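Long-range contact in putative non-ribosomal peptide synthetase (Actinomadura parvosata subsp. kistnae, PDB 6M7L), which probably acts in non-ribosomal peptide assembly through its condensation domain, of the family that joins carrier-bound substrates by amide bonds: residues 96-110 against 127-139. Residues are numbered along the deposited sequence; the frame is centred on the assembly and turned at random.
Sequences GRPPLEICPATEDEL and EVPWRAHLFPLTD
The parallel strand pair of a beta-alpha-beta unit is joined here by a ladder of backbone bonds in which Glu101 has two, its N-H to Ala132 O (2.9 Å) and its carbonyl from Leu134 N. Ala132 N to Pro99 O and Cys103 N to Leu134 O continue the ladder, and past the short strand 100-102 Ala105 N still reaches Pro136 O (3.0 Å). On the face carrying Glu101 and His133, the glutamate chain runs extended, CG anti to the backbone N (chi1 173°), and sets OE2 at the edge of the imidazole. His133 ND1 donates to Glu101 OE2 at 2.8 Å, nearly straight at 168°, in the ring plane although the carboxylate is turned steeply against it. Arg131 NE donates to NE2 on the same ring, again in plane, so both ring nitrogens are engaged and the rotation of the imidazole is fixed. The connecting helix 110-119 packs on this side of the sheet: its Arg117 makes a salt bridge with Glu101 OE1, and its backbone O accepts from Arg131 NH2. Within this chain's condensation-domain fold, strand 100-102 is one of the two edge strands of a mixed sheet, with 130-136 next to it. At one end, Pro98 lies over a face of the Trp130 indole, CB 3.7 Å from the centroid of the five-membered ring. Toward the other, Leu110 CD2 meets Phe135 CB at 3.8 Å, while Leu110 CD1 approaches Leu137 CD1 tip to tip.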
ATOM      1  N   GLY A  96     -24.685  11.782 -14.592  1.00 74.47           N
ATOM      2  CA  GLY A  96     -23.808  12.011 -13.457  1.00 79.97           C
ATOM      3  C   GLY A  96     -22.487  11.283 -13.549  1.00 70.87           C
ATOM      4  O   GLY A  96     -21.713  11.314 -12.582  1.00 63.17           O
ATOM      5  N   ARG A  97     -22.208  10.606 -14.657  1.00 68.23           N
ATOM      6  CA  ARG A  97     -20.860  10.137 -14.916  1.00 75.08           C
ATOM      7  C   ARG A  97     -19.930  11.345 -15.023  1.00 67.63           C
ATOM      8  O   ARG A  97     -20.359  12.435 -15.415  1.00 72.31           O
ATOM      9  CB  ARG A  97     -20.820   9.318 -16.205  1.00 74.57           C
ATOM     10  CG  ARG A  97     -21.008  10.151 -17.465  1.00 79.60           C
ATOM     11  CD  ARG A  97     -21.085   9.296 -18.719  1.00 83.11           C
ATOM     12  NE  ARG A  97     -20.421   8.006 -18.556  1.00 84.84           N
ATOM     13  CZ  ARG A  97     -19.904   7.302 -19.557  1.00 86.77           C
ATOM     14  NH1 ARG A  97     -19.957   7.771 -20.797  1.00 88.03           N
ATOM     15  NH2 ARG A  97     -19.323   6.135 -19.320  1.00 80.76           N
ATOM     16  N   PRO A  98     -18.655  11.193 -14.663  1.00 67.36           N
ATOM     17  CA  PRO A  98     -17.737  12.319 -14.771  1.00 60.33           C
ATOM     18  C   PRO A  98     -17.461  12.642 -16.227  1.00 61.95           C
ATOM     19  O   PRO A  98     -17.430  11.741 -17.083  1.00 68.91           O
ATOM     20  CB  PRO A  98     -16.472  11.811 -14.059  1.00 63.11           C
ATOM     21  CG  PRO A  98     -16.514  10.341 -14.286  1.00 63.68           C
ATOM     22  CD  PRO A  98     -17.975   9.979 -14.174  1.00 74.07           C
ATOM     23  N   PRO A  99     -17.276  13.915 -16.563  1.00 56.07           N
ATOM     24  CA  PRO A  99     -16.825  14.252 -17.915  1.00 53.10           C
ATOM     25  C   PRO A  99     -15.395  13.788 -18.139  1.00 55.05           C
ATOM     26  O   PRO A  99     -14.587  13.712 -17.211  1.00 56.25           O
ATOM     27  CB  PRO A  99     -16.933  15.781 -17.962  1.00 52.49           C
ATOM     28  CG  PRO A  99     -16.917  16.213 -16.533  1.00 49.88           C
ATOM     29  CD  PRO A  99     -17.573  15.112 -15.757  1.00 56.65           C
ATOM     30  N   LEU A 100     -15.092  13.463 -19.393  1.00 55.39           N
ATOM     31  CA  LEU A 100     -13.769  12.984 -19.789  1.00 50.89           C
ATOM     32  C   LEU A 100     -13.303  13.802 -20.989  1.00 54.26           C
ATOM     33  O   LEU A 100     -13.700  13.528 -22.125  1.00 55.96           O
ATOM     34  CB  LEU A 100     -13.794  11.494 -20.116  1.00 50.16           C
ATOM     35  CG  LEU A 100     -12.510  10.919 -20.724  1.00 60.83           C
ATOM     36  CD1 LEU A 100     -11.319  11.123 -19.791  1.00 63.17           C
ATOM     37  CD2 LEU A 100     -12.683   9.446 -21.067  1.00 57.66           C
ATOM     38  N   GLU A 101     -12.469  14.805 -20.735  1.00 51.48           N
ATOM     39  CA  GLU A 101     -11.854  15.559 -21.815  1.00 47.10           C
ATOM     40  C   GLU A 101     -10.714  14.758 -22.427  1.00 60.85           C
ATOM     41  O   GLU A 101      -9.913  14.142 -21.716  1.00 59.62           O
ATOM     42  CB  GLU A 101     -11.330  16.905 -21.314  1.00 49.23           C
ATOM     43  CG  GLU A 101     -10.536  17.672 -22.363  1.00 50.25           C
ATOM     44  CD  GLU A 101      -9.857  18.908 -21.809  1.00 54.97           C
ATOM     45  OE1 GLU A 101      -9.354  19.723 -22.613  1.00 56.81           O
ATOM     46  OE2 GLU A 101      -9.822  19.064 -20.570  1.00 51.91           O
ATOM     47  N   ILE A 102     -10.653  14.763 -23.753  1.00 57.16           N
ATOM     48  CA  ILE A 102      -9.562  14.155 -24.502  1.00 60.34           C
ATOM     49  C   ILE A 102      -8.839  15.285 -25.217  1.00 61.11           C
ATOM     50  O   ILE A 102      -9.372  15.876 -26.165  1.00 64.29           O
ATOM     51  CB  ILE A 102     -10.070  13.088 -25.481  1.00 58.64           C
ATOM     52  CG1 ILE A 102     -10.660  11.909 -24.700  1.00 54.34           C
ATOM     53  CG2 ILE A 102      -8.951  12.632 -26.402  1.00 55.88           C
ATOM     54  CD1 ILE A 102     -11.292  10.846 -25.568  1.00 69.85           C
ATOM     55  N   CYS A 103      -7.629  15.596 -24.758  1.00 61.21           N
ATOM     56  CA  CYS A 103      -6.894  16.784 -25.192  1.00 56.05           C
ATOM     57  C   CYS A 103      -5.508  16.379 -25.676  1.00 57.04           C
ATOM     58  O   CYS A 103      -4.553  16.331 -24.889  1.00 60.77           O
ATOM     59  CB  CYS A 103      -6.807  17.804 -24.059  1.00 45.49           C
ATOM     60  SG  CYS A 103      -5.761  19.229 -24.404  1.00 55.67           S
ATOM     61  N   PRO A 104      -5.363  16.075 -26.967  1.00 58.62           N
ATOM     62  CA  PRO A 104      -4.045  15.705 -27.498  1.00 55.27           C
ATOM     63  C   PRO A 104      -3.011  16.785 -27.223  1.00 56.12           C
ATOM     64  O   PRO A 104      -3.270  17.978 -27.395  1.00 64.42           O
ATOM     65  CB  PRO A 104      -4.303  15.539 -29.000  1.00 53.55           C
ATOM     66  CG  PRO A 104      -5.754  15.198 -29.090  1.00 61.24           C
ATOM     67  CD  PRO A 104      -6.422  15.969 -27.985  1.00 59.58           C
ATOM     68  N   ALA A 105      -1.829  16.356 -26.785  1.00 59.88           N
ATOM     69  CA  ALA A 105      -0.809  17.290 -26.338  1.00 59.79           C
ATOM     70  C   ALA A 105       0.573  16.706 -26.586  1.00 61.32           C
ATOM     71  O   ALA A 105       0.727  15.532 -26.933  1.00 63.53           O
ATOM     72  CB  ALA A 105      -0.980  17.629 -24.854  1.00 56.71           C
ATOM     73  N   THR A 106       1.578  17.558 -26.415  1.00 50.45           N
ATOM     74  CA  THR A 106       2.971  17.151 -26.340  1.00 57.77           C
ATOM     75  C   THR A 106       3.472  17.369 -24.919  1.00 64.70           C
ATOM     76  O   THR A 106       2.988  18.257 -24.209  1.00 61.90           O
ATOM     77  CB  THR A 106       3.844  17.937 -27.325  1.00 56.72           C
ATOM     78  OG1 THR A 106       3.633  19.342 -27.140  1.00 62.48           O
ATOM     79  CG2 THR A 106       3.508  17.558 -28.758  1.00 55.69           C
ATOM     80  N   GLU A 107       4.434  16.536 -24.506  1.00 61.44           N
ATOM     81  CA  GLU A 107       5.039  16.647 -23.181  1.00 61.96           C
ATOM     82  C   GLU A 107       5.357  18.099 -22.843  1.00 60.02           C
ATOM     83  O   GLU A 107       5.088  18.574 -21.736  1.00 60.76           O
ATOM     84  CB  GLU A 107       6.309  15.795 -23.126  1.00 61.49           C
ATOM     85  CG  GLU A 107       6.869  15.606 -21.734  1.00 57.02           C
ATOM     86  CD  GLU A 107       5.880  14.926 -20.818  1.00 60.73           C
ATOM     87  OE1 GLU A 107       5.780  15.324 -19.639  1.00 63.22           O
ATOM     88  OE2 GLU A 107       5.193  13.992 -21.287  1.00 54.83           O
ATOM     89  N   ASP A 108       5.954  18.795 -23.809  1.00 62.07           N
ATOM     90  CA  ASP A 108       6.106  20.244 -23.874  1.00 60.60           C
ATOM     91  C   ASP A 108       5.067  21.004 -23.055  1.00 65.06           C
ATOM     92  O   ASP A 108       5.419  21.778 -22.159  1.00 63.08           O
ATOM     93  CB  ASP A 108       6.020  20.668 -25.344  1.00 61.11           C
ATOM     94  CG  ASP A 108       6.654  22.008 -25.610  1.00 71.29           C
ATOM     95  OD1 ASP A 108       7.325  22.541 -24.702  1.00 85.98           O
ATOM     96  OD2 ASP A 108       6.479  22.527 -26.734  1.00 82.97           O
ATOM     97  N   GLU A 109       3.786  20.778 -23.345  1.00 62.70           N
ATOM     98  CA  GLU A 109       2.704  21.596 -22.813  1.00 57.55           C
ATOM     99  C   GLU A 109       1.906  20.905 -21.714  1.00 60.76           C
ATOM    100  O   GLU A 109       0.863  21.425 -21.301  1.00 68.37           O
ATOM    101  CB  GLU A 109       1.771  22.022 -23.950  1.00 57.75           C
ATOM    102  CG  GLU A 109       1.170  20.866 -24.732  1.00 57.79           C
ATOM    103  CD  GLU A 109       0.898  21.222 -26.180  1.00 57.36           C
ATOM    104  OE1 GLU A 109       0.342  20.375 -26.913  1.00 57.80           O
ATOM    105  OE2 GLU A 109       1.248  22.350 -26.590  1.00 64.24           O
ATOM    106  N   LEU A 110       2.365  19.758 -21.225  1.00 61.99           N
ATOM    107  CA  LEU A 110       1.663  19.055 -20.155  1.00 56.71           C
ATOM    108  C   LEU A 110       1.688  19.813 -18.827  1.00 55.56           C
ATOM    109  O   LEU A 110       0.667  19.827 -18.127  1.00 59.30           O
ATOM    110  CB  LEU A 110       2.234  17.647 -19.967  1.00 57.32           C
ATOM    111  CG  LEU A 110       1.519  16.560 -20.770  1.00 62.72           C
ATOM    112  CD1 LEU A 110       2.044  15.186 -20.397  1.00 62.21           C
ATOM    113  CD2 LEU A 110       0.014  16.643 -20.552  1.00 56.81           C
ATOM    114  N   GLU A 127     -23.100  20.138 -11.383  1.00 70.12           N
ATOM    115  CA  GLU A 127     -22.018  19.290 -11.863  1.00 64.02           C
ATOM    116  C   GLU A 127     -21.640  18.291 -10.783  1.00 61.43           C
ATOM    117  O   GLU A 127     -21.682  18.602  -9.589  1.00 62.84           O
ATOM    118  CB  GLU A 127     -20.778  20.103 -12.246  1.00 62.75           C
ATOM    119  CG  GLU A 127     -20.795  20.695 -13.638  1.00 59.45           C
ATOM    120  CD  GLU A 127     -19.579  21.564 -13.890  1.00 69.82           C
ATOM    121  OE1 GLU A 127     -18.744  21.698 -12.968  1.00 64.94           O
ATOM    122  OE2 GLU A 127     -19.458  22.114 -15.005  1.00 70.67           O
ATOM    123  N   VAL A 128     -21.257  17.093 -11.214  1.00 62.11           N
ATOM    124  CA  VAL A 128     -20.689  16.109 -10.296  1.00 63.03           C
ATOM    125  C   VAL A 128     -19.329  16.636  -9.856  1.00 57.32           C
ATOM    126  O   VAL A 128     -18.671  17.364 -10.615  1.00 54.66           O
ATOM    127  CB  VAL A 128     -20.593  14.716 -10.938  1.00 58.99           C
ATOM    128  CG1 VAL A 128     -21.971  14.239 -11.348  1.00 64.64           C
ATOM    129  CG2 VAL A 128     -19.642  14.726 -12.127  1.00 49.26           C
ATOM    130  N   PRO A 129     -18.873  16.310  -8.652  1.00 51.72           N
ATOM    131  CA  PRO A 129     -17.696  16.995  -8.102  1.00 54.77           C
ATOM    132  C   PRO A 129     -16.366  16.392  -8.527  1.00 56.81           C
ATOM    133  O   PRO A 129     -15.389  16.465  -7.775  1.00 52.37           O
ATOM    134  CB  PRO A 129     -17.908  16.866  -6.591  1.00 49.46           C
ATOM    135  CG  PRO A 129     -18.643  15.573  -6.447  1.00 54.55           C
ATOM    136  CD  PRO A 129     -19.493  15.401  -7.673  1.00 57.20           C
ATOM    137  N   TRP A 130     -16.302  15.802  -9.718  1.00 50.88           N
ATOM    138  CA  TRP A 130     -15.018  15.351 -10.235  1.00 55.98           C
ATOM    139  C   TRP A 130     -15.092  15.252 -11.751  1.00 54.44           C
ATOM    140  O   TRP A 130     -16.174  15.227 -12.341  1.00 52.63           O
ATOM    141  CB  TRP A 130     -14.587  14.015  -9.613  1.00 59.88           C
ATOM    142  CG  TRP A 130     -15.380  12.819 -10.039  1.00 58.34           C
ATOM    143  CD1 TRP A 130     -16.739  12.711 -10.103  1.00 59.08           C
ATOM    144  CD2 TRP A 130     -14.858  11.544 -10.429  1.00 60.48           C
ATOM    145  NE1 TRP A 130     -17.093  11.452 -10.527  1.00 62.55           N
ATOM    146  CE2 TRP A 130     -15.956  10.717 -10.731  1.00 64.58           C
ATOM    147  CE3 TRP A 130     -13.565  11.025 -10.560  1.00 56.76           C
ATOM    148  CZ2 TRP A 130     -15.804   9.396 -11.150  1.00 62.40           C
ATOM    149  CZ3 TRP A 130     -13.415   9.717 -10.981  1.00 55.75           C
ATOM    150  CH2 TRP A 130     -14.527   8.918 -11.271  1.00 64.95           C
ATOM    151  N   ARG A 131     -13.915  15.208 -12.369  1.00 54.38           N
ATOM    152  CA  ARG A 131     -13.799  15.154 -13.818  1.00 54.34           C
ATOM    153  C   ARG A 131     -12.423  14.608 -14.172  1.00 55.13           C
ATOM    154  O   ARG A 131     -11.519  14.557 -13.334  1.00 49.64           O
ATOM    155  CB  ARG A 131     -14.017  16.532 -14.447  1.00 50.62           C
ATOM    156  CG  ARG A 131     -13.218  17.628 -13.777  1.00 57.29           C
ATOM    157  CD  ARG A 131     -13.228  18.917 -14.577  1.00 58.05           C
ATOM    158  NE  ARG A 131     -12.058  19.722 -14.247  1.00 61.33           N
ATOM    159  CZ  ARG A 131     -12.061  20.758 -13.417  1.00 64.25           C
ATOM    160  NH1 ARG A 131     -13.187  21.148 -12.834  1.00 60.80           N
ATOM    161  NH2 ARG A 131     -10.932  21.409 -13.179  1.00 65.44           N
ATOM    162  N   ALA A 132     -12.275  14.201 -15.430  1.00 53.36           N
ATOM    163  CA  ALA A 132     -11.052  13.582 -15.913  1.00 55.25           C
ATOM    164  C   ALA A 132     -10.619  14.233 -17.217  1.00 55.97           C
ATOM    165  O   ALA A 132     -11.452  14.544 -18.074  1.00 52.23           O
ATOM    166  CB  ALA A 132     -11.235  12.073 -16.119  1.00 53.78           C
ATOM    167  N   HIS A 133      -9.311  14.431 -17.363  1.00 53.59           N
ATOM    168  CA  HIS A 133      -8.730  15.046 -18.552  1.00 54.52           C
ATOM    169  C   HIS A 133      -7.661  14.110 -19.096  1.00 62.15           C
ATOM    170  O   HIS A 133      -6.604  13.944 -18.477  1.00 59.78           O
ATOM    171  CB  HIS A 133      -8.143  16.419 -18.232  1.00 56.60           C
ATOM    172  CG  HIS A 133      -9.041  17.275 -17.395  1.00 55.66           C
ATOM    173  ND1 HIS A 133      -9.868  18.237 -17.934  1.00 56.42           N
ATOM    174  CD2 HIS A 133      -9.246  17.308 -16.058  1.00 60.02           C
ATOM    175  CE1 HIS A 133     -10.542  18.828 -16.963  1.00 53.52           C
ATOM    176  NE2 HIS A 133     -10.182  18.283 -15.815  1.00 52.82           N
ATOM    177  N   LEU A 134      -7.935  13.499 -20.244  1.00 54.36           N
ATOM    178  CA  LEU A 134      -6.986  12.607 -20.889  1.00 54.53           C
ATOM    179  C   LEU A 134      -6.153  13.392 -21.892  1.00 59.97           C
ATOM    180  O   LEU A 134      -6.691  14.191 -22.667  1.00 65.45           O
ATOM    181  CB  LEU A 134      -7.716  11.456 -21.584  1.00 60.59           C
ATOM    182  CG  LEU A 134      -6.843  10.441 -22.322  1.00 62.44           C
ATOM    183  CD1 LEU A 134      -5.795   9.859 -21.387  1.00 59.30           C
ATOM    184  CD2 LEU A 134      -7.708   9.341 -22.916  1.00 66.22           C
ATOM    185  N   PHE A 135      -4.838  13.166 -21.874  1.00 61.58           N
ATOM    186  CA  PHE A 135      -3.892  13.886 -22.726  1.00 61.25           C
ATOM    187  C   PHE A 135      -3.115  12.882 -23.567  1.00 62.61           C
ATOM    188  O   PHE A 135      -2.072  12.370 -23.135  1.00 64.13           O
ATOM    189  CB  PHE A 135      -2.954  14.750 -21.889  1.00 61.47           C
ATOM    190  CG  PHE A 135      -3.663  15.790 -21.072  1.00 63.21           C
ATOM    191  CD1 PHE A 135      -4.024  17.004 -21.635  1.00 61.65           C
ATOM    192  CD2 PHE A 135      -3.974  15.553 -19.742  1.00 64.87           C
ATOM    193  CE1 PHE A 135      -4.681  17.966 -20.885  1.00 51.57           C
ATOM    194  CE2 PHE A 135      -4.631  16.512 -18.987  1.00 62.34           C
ATOM    195  CZ  PHE A 135      -4.984  17.719 -19.561  1.00 54.05           C
ATOM    196  N   PRO A 136      -3.592  12.566 -24.772  1.00 66.36           N
ATOM    197  CA  PRO A 136      -2.864  11.631 -25.646  1.00 64.94           C
ATOM    198  C   PRO A 136      -1.551  12.236 -26.118  1.00 67.44           C
ATOM    199  O   PRO A 136      -1.524  13.324 -26.700  1.00 60.62           O
ATOM    200  CB  PRO A 136      -3.834  11.407 -26.813  1.00 62.36           C
ATOM    201  CG  PRO A 136      -5.175  11.816 -26.286  1.00 62.39           C
ATOM    202  CD  PRO A 136      -4.906  12.928 -25.325  1.00 61.70           C
ATOM    203  N   LEU A 137      -0.455  11.522 -25.862  1.00 69.16           N
ATOM    204  CA  LEU A 137       0.870  11.903 -26.332  1.00 66.12           C
ATOM    205  C   LEU A 137       1.291  11.099 -27.554  1.00 62.20           C
ATOM    206  O   LEU A 137       1.718  11.669 -28.562  1.00 58.44           O
ATOM    207  CB  LEU A 137       1.894  11.729 -25.206  1.00 60.18           C
ATOM    208  CG  LEU A 137       1.587  12.521 -23.935  1.00 63.81           C
ATOM    209  CD1 LEU A 137       2.479  12.070 -22.789  1.00 66.33           C
ATOM    210  CD2 LEU A 137       1.747  14.013 -24.192  1.00 57.45           C
ATOM    211  N   THR A 138       1.191   9.775 -27.471  1.00 66.28           N
ATOM    212  CA  THR A 138       1.325   8.869 -28.602  1.00 61.58           C
ATOM    213  C   THR A 138       0.186   7.860 -28.529  1.00 66.91           C
ATOM    214  O   THR A 138      -0.676   7.929 -27.649  1.00 66.91           O
ATOM    215  CB  THR A 138       2.680   8.149 -28.606  1.00 62.23           C
ATOM    216  OG1 THR A 138       2.711   7.179 -27.553  1.00 69.45           O
ATOM    217  CG2 THR A 138       3.826   9.133 -28.413  1.00 55.90           C
ATOM    218  N   ASP A 139       0.181   6.907 -29.461  1.00 66.05           N
ATOM    219  CA  ASP A 139      -0.806   5.836 -29.401  1.00 71.20           C
ATOM    220  C   ASP A 139      -0.535   4.861 -28.264  1.00 72.26           C
ATOM    221  O   ASP A 139      -1.422   4.072 -27.921  1.00 73.10           O
ATOM    222  CB  ASP A 139      -0.855   5.087 -30.735  1.00 75.97           C
ATOM    223  CG  ASP A 139       0.520   4.658 -31.218  1.00 87.39           C
ATOM    224  OD1 ASP A 139       1.474   4.670 -30.412  1.00 90.79           O
ATOM    225  OD2 ASP A 139       0.645   4.315 -32.411  1.00 99.40           O
TER